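Local coordinates for glutathione S-transferase domain (Burkholderia graminis, PDB 4MF5), which probably transfers glutathione to electrophilic substrates, as glutathione S-transferases do, and binds glutathione in its N-terminal domain, at residues A[45-50]-A[251-256]; A[33-38]-A[70-75]; A[63-68]-A[121-126]; A[86-91]-A[108-113]. All blocks are in the same frame, centred on the assembly; numbering follows the deposited sequence. Where two conformers were deposited one is given.

Interaction 1 of 4, residues A[45-50]-A[251-256]; sequences LYSLPT and DSPKRG. With GSH (glutathione), chain D.
Pro253 lays the CG and CD edge of its ring over one face of the flat peptide joining Ser47 to Leu48, with CG 3.6 Å from Ser47 O and CD 4.0 Å from Leu48 N. The same CD reaches Ser47 CB at 3.8 Å. Ser47 already spends its backbone on pairing with His70 and Val72, so an apolar ring without an N-H is a suitable cover. Farther along, Pro49 CG sits 3.3 Å from Pro253 O, a close C-H approach to an acceptor. No direct hydrogen bond crosses; one water does the work, 2.7 Å from Ser47 OG and donating to Ser252 O at 2.7 Å. Ser47 turns OG opposite its own N (chi1 -166°), which brings the hydroxyl to that water. Pro49 centres an inverse gamma turn leading to Thr50, the N-cap residue of the next helix and part of the glutathione pocket. Thr50 OG1 lies 2.7 Å from glutathione SG2, too short to read with confidence. The C-terminal tail thus lies against the end of strand 43-47, with Pro253 also touching Pro69 of strand 67-71, Pro49 leaning on Val54 of helix 51-63, and Ser57 of that helix bonding to Ser252 O.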
# COMPACT_ATOMS: atom_id res chain seq x y z
N LEU A 45 -0.18 -20.43 -5.99
CA LEU A 45 0.63 -19.21 -6.02
C LEU A 45 1.15 -19.01 -7.43
O LEU A 45 1.82 -19.89 -7.97
CB LEU A 45 1.80 -19.33 -5.05
CG LEU A 45 2.82 -18.20 -5.11
CD1 LEU A 45 2.21 -16.88 -4.67
CD2 LEU A 45 4.05 -18.53 -4.28
N TYR A 46 0.87 -17.84 -8.01
CA TYR A 46 1.32 -17.48 -9.36
C TYR A 46 2.30 -16.33 -9.17
O TYR A 46 1.91 -15.22 -8.82
CB TYR A 46 0.13 -17.11 -10.23
CG TYR A 46 -0.99 -18.14 -10.17
CD1 TYR A 46 -1.03 -19.25 -11.02
CD2 TYR A 46 -2.03 -17.99 -9.26
CE1 TYR A 46 -2.06 -20.16 -10.94
CE2 TYR A 46 -3.06 -18.90 -9.18
CZ TYR A 46 -3.07 -19.99 -10.02
OH TYR A 46 -4.13 -20.87 -9.91
N SER A 47 3.59 -16.63 -9.29
CA SER A 47 4.60 -15.69 -8.84
C SER A 47 5.92 -15.84 -9.56
O SER A 47 6.10 -16.69 -10.43
CB SER A 47 4.75 -15.87 -7.32
OG SER A 47 5.47 -14.79 -6.74
N LEU A 48 6.85 -14.99 -9.15
CA LEU A 48 8.24 -14.97 -9.61
C LEU A 48 9.03 -14.51 -8.40
O LEU A 48 8.51 -13.72 -7.63
CB LEU A 48 8.41 -13.96 -10.75
CG LEU A 48 9.73 -13.93 -11.52
CD1 LEU A 48 9.94 -15.21 -12.31
CD2 LEU A 48 9.74 -12.72 -12.44
N PRO A 49 10.29 -14.94 -8.23
CA PRO A 49 11.01 -14.58 -6.99
C PRO A 49 11.60 -13.16 -6.93
O PRO A 49 12.72 -12.94 -6.46
CB PRO A 49 12.12 -15.63 -6.87
CG PRO A 49 11.86 -16.62 -7.89
CD PRO A 49 10.96 -16.04 -8.93
N THR A 50 10.80 -12.19 -7.31
CA THR A 50 11.12 -10.79 -7.14
C THR A 50 10.69 -10.37 -5.74
O THR A 50 10.01 -11.12 -5.07
CB THR A 50 10.33 -9.98 -8.17
OG1 THR A 50 8.95 -10.18 -7.88
CG2 THR A 50 10.65 -10.44 -9.59
N ASP A 251 13.50 -18.74 -3.00
CA ASP A 251 13.73 -19.62 -4.15
C ASP A 251 12.43 -20.28 -4.62
O ASP A 251 12.46 -21.38 -5.15
CB ASP A 251 14.77 -20.68 -3.80
CG ASP A 251 15.28 -21.43 -5.01
OD1 ASP A 251 15.36 -20.85 -6.11
OD2 ASP A 251 15.64 -22.61 -4.84
N SER A 252 11.31 -19.60 -4.48
CA SER A 252 10.03 -20.18 -4.84
C SER A 252 9.15 -19.12 -5.47
O SER A 252 8.95 -18.07 -4.86
CB SER A 252 9.36 -20.74 -3.58
OG SER A 252 8.14 -21.34 -3.89
N PRO A 253 8.55 -19.38 -6.65
CA PRO A 253 8.68 -20.58 -7.48
C PRO A 253 10.10 -20.77 -7.97
O PRO A 253 10.88 -19.81 -8.01
CB PRO A 253 7.71 -20.32 -8.65
CG PRO A 253 6.71 -19.34 -8.11
CD PRO A 253 7.54 -18.46 -7.20
N LYS A 254 10.42 -22.00 -8.36
CA LYS A 254 11.76 -22.36 -8.79
C LYS A 254 11.92 -21.86 -10.21
O LYS A 254 11.00 -22.00 -11.01
CB LYS A 254 11.98 -23.87 -8.70
CG LYS A 254 12.65 -24.31 -7.41
CD LYS A 254 11.76 -25.18 -6.54
CE LYS A 254 12.21 -25.14 -5.09
NZ LYS A 254 11.75 -23.89 -4.43
N ARG A 255 13.09 -21.27 -10.49
CA ARG A 255 13.38 -20.65 -11.79
C ARG A 255 13.35 -21.70 -12.91
O ARG A 255 13.22 -21.37 -14.09
CB ARG A 255 14.74 -19.93 -11.77
N GLY A 256 13.51 -22.96 -12.51
CA GLY A 256 13.22 -24.09 -13.37
C GLY A 256 12.96 -25.32 -12.52
O GLY A 256 13.77 -25.68 -11.67
OXT GLY A 256 11.92 -25.98 -12.66
CG1 GSH D . 3.97 -6.32 -7.89
CD1 GSH D . 5.12 -6.98 -8.57
OE1 GSH D . 6.08 -7.49 -7.97
N2 GSH D . 5.02 -7.01 -9.87
CA2 GSH D . 6.08 -6.69 -10.80
C2 GSH D . 5.62 -7.35 -12.04
O2 GSH D . 4.83 -8.36 -11.97
CB2 GSH D . 7.50 -7.15 -10.60
SG2 GSH D . 7.77 -8.13 -9.14
N3 GSH D . 6.04 -6.81 -13.17
CA3 GSH D . 5.48 -7.24 -14.43
C3 GSH D . 5.33 -6.05 -15.34
O31 GSH D . 5.75 -4.94 -14.94
O32 GSH D . 4.80 -6.18 -16.47
O HOH W 1 7.20 -16.00 -4.99

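Interaction 2 of 4, residues A[33-38]-A[70-75]. With GSH (glutathione), chain D.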
# COMPACT_ATOMS: atom_id res chain seq x y z
N LYS A 33 -6.03 -22.54 -16.94
CA LYS A 33 -5.75 -23.06 -18.27
C LYS A 33 -4.26 -22.96 -18.58
O LYS A 33 -3.72 -23.82 -19.27
CB LYS A 33 -6.55 -22.29 -19.34
CG LYS A 33 -8.04 -22.50 -19.25
CD LYS A 33 -8.40 -23.93 -19.63
CE LYS A 33 -9.90 -24.19 -19.61
NZ LYS A 33 -10.32 -25.02 -18.44
N LYS A 34 -3.61 -21.91 -18.10
CA LYS A 34 -2.19 -21.69 -18.35
C LYS A 34 -1.30 -22.38 -17.31
O LYS A 34 -0.25 -22.92 -17.64
CB LYS A 34 -1.88 -20.20 -18.41
CG LYS A 34 -0.44 -19.89 -18.74
CD LYS A 34 -0.27 -18.47 -19.24
CE LYS A 34 1.16 -18.11 -19.57
NZ LYS A 34 1.62 -18.84 -20.76
N TRP A 35 -1.72 -22.39 -16.06
CA TRP A 35 -1.00 -23.03 -14.97
C TRP A 35 -1.96 -23.99 -14.26
O TRP A 35 -2.54 -23.66 -13.23
CB TRP A 35 -0.41 -22.02 -13.98
CG TRP A 35 0.65 -21.14 -14.58
CD1 TRP A 35 1.96 -21.43 -14.71
CD2 TRP A 35 0.48 -19.81 -15.06
NE1 TRP A 35 2.63 -20.37 -15.27
CE2 TRP A 35 1.74 -19.35 -15.48
CE3 TRP A 35 -0.61 -18.95 -15.15
CZ2 TRP A 35 1.93 -18.09 -16.01
CZ3 TRP A 35 -0.42 -17.70 -15.67
CH2 TRP A 35 0.84 -17.28 -16.09
N PRO A 36 -2.16 -25.20 -14.82
CA PRO A 36 -3.08 -26.14 -14.20
C PRO A 36 -2.62 -26.56 -12.81
O PRO A 36 -1.43 -26.63 -12.53
CB PRO A 36 -3.05 -27.35 -15.14
CG PRO A 36 -2.47 -26.89 -16.39
CD PRO A 36 -1.62 -25.70 -16.09
N ALA A 37 -3.58 -26.83 -11.94
CA ALA A 37 -3.30 -27.26 -10.58
C ALA A 37 -3.07 -28.75 -10.52
O ALA A 37 -4.00 -29.54 -10.73
CB ALA A 37 -4.45 -26.87 -9.69
N ALA A 38 -1.84 -29.16 -10.24
CA ALA A 38 -1.57 -30.58 -9.95
C ALA A 38 -2.12 -30.94 -8.58
O ALA A 38 -2.38 -32.11 -8.31
CB ALA A 38 -0.09 -30.86 -9.99
N HIS A 70 3.63 -21.67 -9.10
CA HIS A 70 3.60 -21.60 -10.56
C HIS A 70 4.44 -20.42 -10.99
O HIS A 70 4.19 -19.30 -10.53
CB HIS A 70 2.18 -21.44 -11.06
CG HIS A 70 1.27 -22.55 -10.66
ND1 HIS A 70 1.29 -23.80 -11.25
CD2 HIS A 70 0.33 -22.61 -9.69
CE1 HIS A 70 0.39 -24.57 -10.67
NE2 HIS A 70 -0.20 -23.88 -9.72
N LEU A 71 5.40 -20.67 -11.87
CA LEU A 71 6.33 -19.64 -12.29
C LEU A 71 5.72 -18.82 -13.42
O LEU A 71 5.43 -19.33 -14.52
CB LEU A 71 7.62 -20.30 -12.76
CG LEU A 71 8.75 -19.33 -13.14
CD1 LEU A 71 9.31 -18.65 -11.92
CD2 LEU A 71 9.83 -20.07 -13.91
N VAL A 72 5.52 -17.55 -13.15
CA VAL A 72 5.01 -16.59 -14.11
C VAL A 72 6.21 -15.90 -14.72
O VAL A 72 6.83 -15.03 -14.10
CB VAL A 72 4.07 -15.59 -13.43
CG1 VAL A 72 3.58 -14.55 -14.41
CG2 VAL A 72 2.89 -16.30 -12.77
N ARG A 73 6.58 -16.33 -15.93
CA ARG A 73 7.80 -15.90 -16.57
C ARG A 73 7.66 -14.56 -17.24
O ARG A 73 6.76 -14.37 -18.06
CB ARG A 73 8.25 -16.93 -17.60
CG ARG A 73 8.60 -18.29 -17.01
CD ARG A 73 9.14 -19.22 -18.06
NE ARG A 73 10.44 -18.78 -18.55
CZ ARG A 73 11.08 -19.33 -19.57
NH1 ARG A 73 10.55 -20.35 -20.24
NH2 ARG A 73 12.27 -18.86 -19.93
N PHE A 74 8.56 -13.63 -16.93
CA PHE A 74 8.54 -12.33 -17.58
C PHE A 74 9.16 -12.38 -18.96
O PHE A 74 8.79 -11.59 -19.83
CB PHE A 74 9.26 -11.27 -16.73
CG PHE A 74 8.52 -10.91 -15.45
CD1 PHE A 74 7.23 -11.41 -15.18
CD2 PHE A 74 9.10 -10.05 -14.52
CE1 PHE A 74 6.57 -11.07 -14.01
CE2 PHE A 74 8.44 -9.71 -13.35
CZ PHE A 74 7.17 -10.21 -13.10
N ASP A 75 10.06 -13.33 -19.20
CA ASP A 75 10.75 -13.37 -20.49
C ASP A 75 9.78 -13.73 -21.61
O ASP A 75 10.00 -13.32 -22.76
CB ASP A 75 11.98 -14.29 -20.46
CG ASP A 75 11.64 -15.75 -20.28
OD1 ASP A 75 10.76 -16.06 -19.48
OD2 ASP A 75 12.25 -16.60 -20.94
CG1 GSH D . 3.97 -6.32 -7.89
CD1 GSH D . 5.12 -6.98 -8.57
OE1 GSH D . 6.08 -7.49 -7.97
N2 GSH D . 5.02 -7.01 -9.87
CA2 GSH D . 6.08 -6.69 -10.80
C2 GSH D . 5.62 -7.35 -12.04
O2 GSH D . 4.83 -8.36 -11.97
CB2 GSH D . 7.50 -7.15 -10.60
SG2 GSH D . 7.77 -8.13 -9.14
N3 GSH D . 6.04 -6.81 -13.17
CA3 GSH D . 5.48 -7.24 -14.43
C3 GSH D . 5.33 -6.05 -15.34
O31 GSH D . 5.75 -4.94 -14.94
O32 GSH D . 4.80 -6.18 -16.47
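Trp35 and His70 make the aromatic part of the contact. Their rings meet obliquely, the indole five-membered ring and the imidazole having planes 52° apart and centroids 5.6 Å apart, and the two side chains slide past one another in opposite directions. The closer approach is CH-pi: Trp35 CB stands over the imidazole face, 4.0 Å from its centroid. A second CH-pi contact places Val72 CG2 over the indole six-membered ring, 4.2 Å from the centroid, while Lys34 CG lies on the opposite face, 3.6 Å above the plane. An indole is broad and flat enough to take an aliphatic group on each side and still reach His70.

The polar part is modest. Trp35 NE1 gives a weak hydrogen bond to Leu71 O at 3.1 Å, bent to 134° at the hydrogen. With CG beside the backbone N (chi1 -65°), the indole runs along the strand and its N-H comes to this carbonyl. Near the other end of the imidazole, His70 CE1 approaches Pro36 O at 3.3 Å, while His70 NE2 is bonded to Gln44 OE1.

Beyond Val72 the segment runs into the glutathione pocket, where one face of the Phe74 ring meets CA3 of the ligand. The residues following helix 31-34 therefore lie beside the edge strand 67-71. Trp35 and Val72 both also touch Tyr46 of strand 43-47 and Phe84 of helix 82-85, so the indole lies where strands, helix and the residues after helix 31-34 converge.

Interaction 3 of 4, residues A[63-68]-A[121-126]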
# COMPACT_ATOMS: atom_id res chain seq x y z
N THR A 63 4.55 -19.91 7.68
CA THR A 63 3.35 -20.44 8.31
C THR A 63 3.18 -21.93 8.07
O THR A 63 2.36 -22.54 8.74
CB THR A 63 2.08 -19.73 7.84
OG1 THR A 63 1.90 -19.93 6.43
CG2 THR A 63 2.11 -18.25 8.21
N GLY A 64 3.90 -22.49 7.10
CA GLY A 64 3.78 -23.89 6.75
C GLY A 64 2.52 -24.24 5.98
O GLY A 64 2.22 -25.43 5.81
N LEU A 65 1.78 -23.25 5.49
CA LEU A 65 0.59 -23.56 4.74
C LEU A 65 0.97 -24.23 3.43
O LEU A 65 1.80 -23.70 2.69
CB LEU A 65 -0.18 -22.28 4.43
CG LEU A 65 -1.57 -22.48 3.84
CD1 LEU A 65 -2.55 -22.98 4.88
CD2 LEU A 65 -2.09 -21.18 3.24
N PRO A 66 0.34 -25.36 3.06
CA PRO A 66 0.69 -25.96 1.77
C PRO A 66 0.38 -25.03 0.61
O PRO A 66 -0.63 -24.32 0.63
CB PRO A 66 -0.20 -27.22 1.72
CG PRO A 66 -0.46 -27.54 3.18
CD PRO A 66 -0.60 -26.21 3.83
N TYR A 67 1.21 -25.08 -0.41
CA TYR A 67 0.93 -24.30 -1.60
C TYR A 67 1.54 -24.95 -2.81
O TYR A 67 2.48 -25.75 -2.71
CB TYR A 67 1.41 -22.86 -1.44
CG TYR A 67 2.91 -22.65 -1.41
CD1 TYR A 67 3.64 -22.92 -0.26
CD2 TYR A 67 3.59 -22.15 -2.51
CE1 TYR A 67 5.01 -22.68 -0.19
CE2 TYR A 67 4.96 -21.91 -2.46
CZ TYR A 67 5.66 -22.17 -1.31
OH TYR A 67 7.01 -21.90 -1.30
N GLU A 68 1.00 -24.60 -3.97
CA GLU A 68 1.49 -25.06 -5.25
C GLU A 68 2.00 -23.87 -6.03
O GLU A 68 1.20 -23.03 -6.45
CB GLU A 68 0.38 -25.76 -6.04
CG GLU A 68 0.87 -26.34 -7.36
CD GLU A 68 -0.16 -27.11 -8.13
OE1 GLU A 68 -1.25 -27.36 -7.61
OE2 GLU A 68 0.15 -27.48 -9.30
N ASP A 121 -4.40 -13.76 8.78
CA ASP A 121 -5.73 -13.99 9.34
C ASP A 121 -6.16 -15.44 9.21
O ASP A 121 -6.78 -15.99 10.11
CB ASP A 121 -6.77 -13.12 8.63
CG ASP A 121 -6.68 -11.66 8.97
OD1 ASP A 121 -5.94 -11.27 9.90
OD2 ASP A 121 -7.38 -10.88 8.26
N LYS A 122 -5.87 -16.05 8.06
CA LYS A 122 -6.35 -17.40 7.79
C LYS A 122 -5.91 -18.38 8.84
O LYS A 122 -6.69 -19.22 9.28
CB LYS A 122 -5.86 -17.86 6.41
CG LYS A 122 -6.28 -19.27 6.04
CD LYS A 122 -5.51 -19.81 4.85
CE LYS A 122 -5.87 -21.27 4.55
NZ LYS A 122 -7.22 -21.42 3.97
N THR A 123 -4.64 -18.27 9.23
CA THR A 123 -4.20 -19.25 10.23
C THR A 123 -3.70 -18.61 11.51
O THR A 123 -3.24 -19.32 12.40
CB THR A 123 -3.13 -20.20 9.70
OG1 THR A 123 -1.98 -19.42 9.34
CG2 THR A 123 -3.62 -20.98 8.50
N GLY A 124 -3.98 -17.33 11.70
CA GLY A 124 -3.72 -16.69 12.99
C GLY A 124 -2.23 -16.67 13.31
O GLY A 124 -1.84 -16.99 14.43
N GLN A 125 -1.40 -16.33 12.34
CA GLN A 125 0.04 -16.28 12.53
C GLN A 125 0.63 -15.01 11.97
O GLN A 125 0.21 -14.54 10.93
CB GLN A 125 0.71 -17.47 11.83
CG GLN A 125 0.35 -18.82 12.38
CD GLN A 125 1.07 -19.89 11.61
OE1 GLN A 125 2.30 -20.06 11.74
NE2 GLN A 125 0.33 -20.61 10.76
N LEU A 126 1.64 -14.48 12.66
CA LEU A 126 2.53 -13.42 12.12
C LEU A 126 1.83 -12.08 11.98
O LEU A 126 2.29 -11.19 11.26
CB LEU A 126 3.24 -13.87 10.84
CG LEU A 126 4.11 -15.11 11.06
CD1 LEU A 126 4.79 -15.53 9.78
CD2 LEU A 126 5.12 -14.92 12.18
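Thr63 and Gln125 come nearest along the backbone, their CA atoms 6.8 Å apart, each close to where a helix gives out. Thr63 is the last residue of helix 51-63 and is followed by Gly64; helix 112-123 is likewise followed by Gly124. Both glycines have positive phi, a turn that a residue without a side chain makes easily.

Gln125 then reaches across Thr63 obliquely. Its chain, extended beyond CG, carries NE2 to 3.5 Å from Thr63 CB, and NE2 gives Thr63 O a weak but fairly straight hydrogen bond (3.5 Å, 162°). Beside this, Thr63 CG2 touches Leu126 CD1 at 4.1 Å. Leu65 crosses Lys122 at about a right angle, with its CD1 3.7 Å from Lys122 CE. Bending at its last torsion (chi4 72°), the lysine sends NZ to a salt bridge with Asp98, and its methylenes serve the leucine.

Thr63 OG1 is occupied by Met59 O of its own helix, so methyl and carbonyl are what this threonine offers across. Helix 51-63 is thereby tied to the end of helix 112-123 by one long, weak amide hydrogen bond and aliphatic packing, chemistry that suits a partly exposed surface far from the glutathione site.

Interaction 4 of 4, residues A[86-91]-A[108-113]; sequences SLNPNN and PLFESG. With FMT (formic acid), chain B.
Asn88 ND2, Asn90 ND2 and Glu111 OE2 all grip one water, which accepts from the two amides and donates to Glu111 OE2 at 2.8 Å; it is the polar bridge between the two segments. Asn88 does more with the rest of its amide. With CG opposite the backbone N (chi1 -176°), the group lies flat on Phe110, the planes only 16° apart, and OD1 stands 3.1 Å above the ring centre of Phe110. That oxygen also closes an Asx turn by accepting from Asn90 N at 2.8 Å, the donor well above the carbonyl plane, while Asn88 ND2 binds Lys92 O. An asparagine amide can thus stack on a ring and still hold the turn.

Apolar contacts complete the packing. Pro89 CD meets Phe110 CE1 at 3.6 Å, and Leu87 CD1 presses on Pro108 CB at a tight 3.4 Å. The phenyl also meets Trp140 of the second subunit edge-to-face, and Asn90 OD1 binds Arg181 there, so that subunit packs over the Phe110 and Pro89 side of the contact.

Ser112 is a glutathione-binding residue of this protein, though here its N (2.8 Å to O2) and its OG (2.6 Å to O1), also bonded to Lys55 NZ, hold formate, probably from the crystallisation liquor. The formate may mark the place of a ligand carboxylate at this helix start, as in related transferases.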
# COMPACT_ATOMS: atom_id res chain seq x y z
N SER A 86 -6.82 -12.52 -15.94
CA SER A 86 -8.14 -12.90 -15.42
C SER A 86 -8.13 -12.99 -13.90
O SER A 86 -9.17 -12.86 -13.26
CB SER A 86 -8.62 -14.22 -16.02
OG SER A 86 -7.92 -15.34 -15.53
N LEU A 87 -6.96 -13.25 -13.32
CA LEU A 87 -6.79 -13.27 -11.87
C LEU A 87 -6.32 -11.90 -11.35
O LEU A 87 -6.87 -11.37 -10.39
CB LEU A 87 -5.81 -14.36 -11.45
CG LEU A 87 -5.56 -14.49 -9.96
CD1 LEU A 87 -6.86 -14.71 -9.18
CD2 LEU A 87 -4.57 -15.59 -9.67
N ASN A 88 -5.29 -11.33 -11.99
CA ASN A 88 -4.82 -10.00 -11.62
C ASN A 88 -4.87 -9.08 -12.82
O ASN A 88 -3.97 -9.11 -13.67
CB ASN A 88 -3.41 -9.97 -11.04
CG ASN A 88 -3.06 -8.56 -10.60
OD1 ASN A 88 -3.89 -7.65 -10.73
ND2 ASN A 88 -1.88 -8.34 -10.08
N PRO A 89 -5.92 -8.26 -12.92
CA PRO A 89 -6.03 -7.35 -14.08
C PRO A 89 -4.94 -6.27 -14.13
O PRO A 89 -4.79 -5.62 -15.16
CB PRO A 89 -7.41 -6.73 -13.87
CG PRO A 89 -7.61 -6.76 -12.40
CD PRO A 89 -7.03 -8.08 -11.97
N ASN A 90 -4.18 -6.10 -13.05
CA ASN A 90 -3.01 -5.22 -13.03
C ASN A 90 -1.76 -5.89 -13.60
O ASN A 90 -0.72 -5.24 -13.68
CB ASN A 90 -2.77 -4.71 -11.62
CG ASN A 90 -1.74 -3.61 -11.54
OD1 ASN A 90 -1.75 -2.68 -12.35
ND2 ASN A 90 -0.89 -3.66 -10.53
N ASN A 91 -1.84 -7.17 -14.00
CA ASN A 91 -0.73 -7.81 -14.70
C ASN A 91 0.56 -7.91 -13.89
O ASN A 91 1.65 -8.00 -14.47
CB ASN A 91 -0.52 -7.26 -16.16
CG ASN A 91 0.17 -5.90 -16.28
OD1 ASN A 91 1.39 -5.76 -16.04
ND2 ASN A 91 -0.56 -4.93 -16.79
N PRO A 108 -9.78 -15.77 -4.82
CA PRO A 108 -8.73 -15.17 -5.66
C PRO A 108 -8.26 -13.88 -4.99
O PRO A 108 -9.07 -13.15 -4.44
CB PRO A 108 -9.47 -14.86 -6.96
CG PRO A 108 -10.88 -14.55 -6.51
CD PRO A 108 -11.13 -15.43 -5.31
N LEU A 109 -6.96 -13.59 -5.05
CA LEU A 109 -6.47 -12.37 -4.44
C LEU A 109 -5.16 -11.96 -5.06
O LEU A 109 -4.29 -12.81 -5.32
CB LEU A 109 -6.31 -12.57 -2.91
CG LEU A 109 -6.31 -11.32 -2.05
CD1 LEU A 109 -7.67 -10.65 -2.08
CD2 LEU A 109 -5.93 -11.66 -0.62
N PHE A 110 -4.99 -10.66 -5.29
CA PHE A 110 -3.70 -10.11 -5.68
C PHE A 110 -3.35 -8.99 -4.72
O PHE A 110 -4.09 -8.71 -3.79
CB PHE A 110 -3.66 -9.74 -7.17
CG PHE A 110 -4.60 -8.63 -7.57
CD1 PHE A 110 -5.90 -8.90 -7.99
CD2 PHE A 110 -4.18 -7.30 -7.54
CE1 PHE A 110 -6.75 -7.85 -8.35
CE2 PHE A 110 -5.04 -6.27 -7.90
CZ PHE A 110 -6.32 -6.54 -8.30
N GLU A 111 -2.16 -8.40 -4.94
CA GLU A 111 -1.51 -7.40 -4.07
C GLU A 111 -0.83 -8.12 -2.93
O GLU A 111 -1.47 -8.61 -1.99
CB GLU A 111 -2.45 -6.30 -3.54
CG GLU A 111 -3.04 -5.44 -4.64
CD GLU A 111 -2.03 -4.60 -5.31
OE1 GLU A 111 -1.12 -4.09 -4.59
OE2 GLU A 111 -2.13 -4.36 -6.53
N SER A 112 0.49 -8.14 -2.96
CA SER A 112 1.28 -8.83 -1.93
C SER A 112 0.86 -8.42 -0.53
O SER A 112 0.68 -9.27 0.33
CB SER A 112 2.76 -8.56 -2.16
OG SER A 112 3.08 -7.18 -2.05
N GLY A 113 0.68 -7.12 -0.27
CA GLY A 113 0.31 -6.69 1.07
C GLY A 113 -1.03 -7.21 1.53
O GLY A 113 -1.23 -7.52 2.70
C FMT B . 2.34 -6.18 -5.21
O1 FMT B . 2.92 -5.74 -4.21
O2 FMT B . 1.73 -7.27 -5.29
O HOH W 2 -0.96 -5.93 -8.53

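How the interactions relate
Interactions 1 and 4 are buried, interaction 2 is partly buried and interaction 3 lies at the surface. All four reach the mixed sheet of the N-terminal, thioredoxin-like domain. Interactions 1 and 2 each use one of the paired strands 43-47 and 67-71, where Leu45 O meets His70 N. Interaction 3 uses the start of strand 67-71, where Glu68 takes the Ala38 N-H of interaction 2, and shares helix 112-123 with interaction 4. Chemistry follows place: proline packing with one water at the C-terminal tail, an indole beside an edge strand, weak amide bonding at the surface, and amide-aromatic stacking beside the dimer partner. Interactions 1, 2 and 4 contain glutathione-pocket residues; interaction 3 does not.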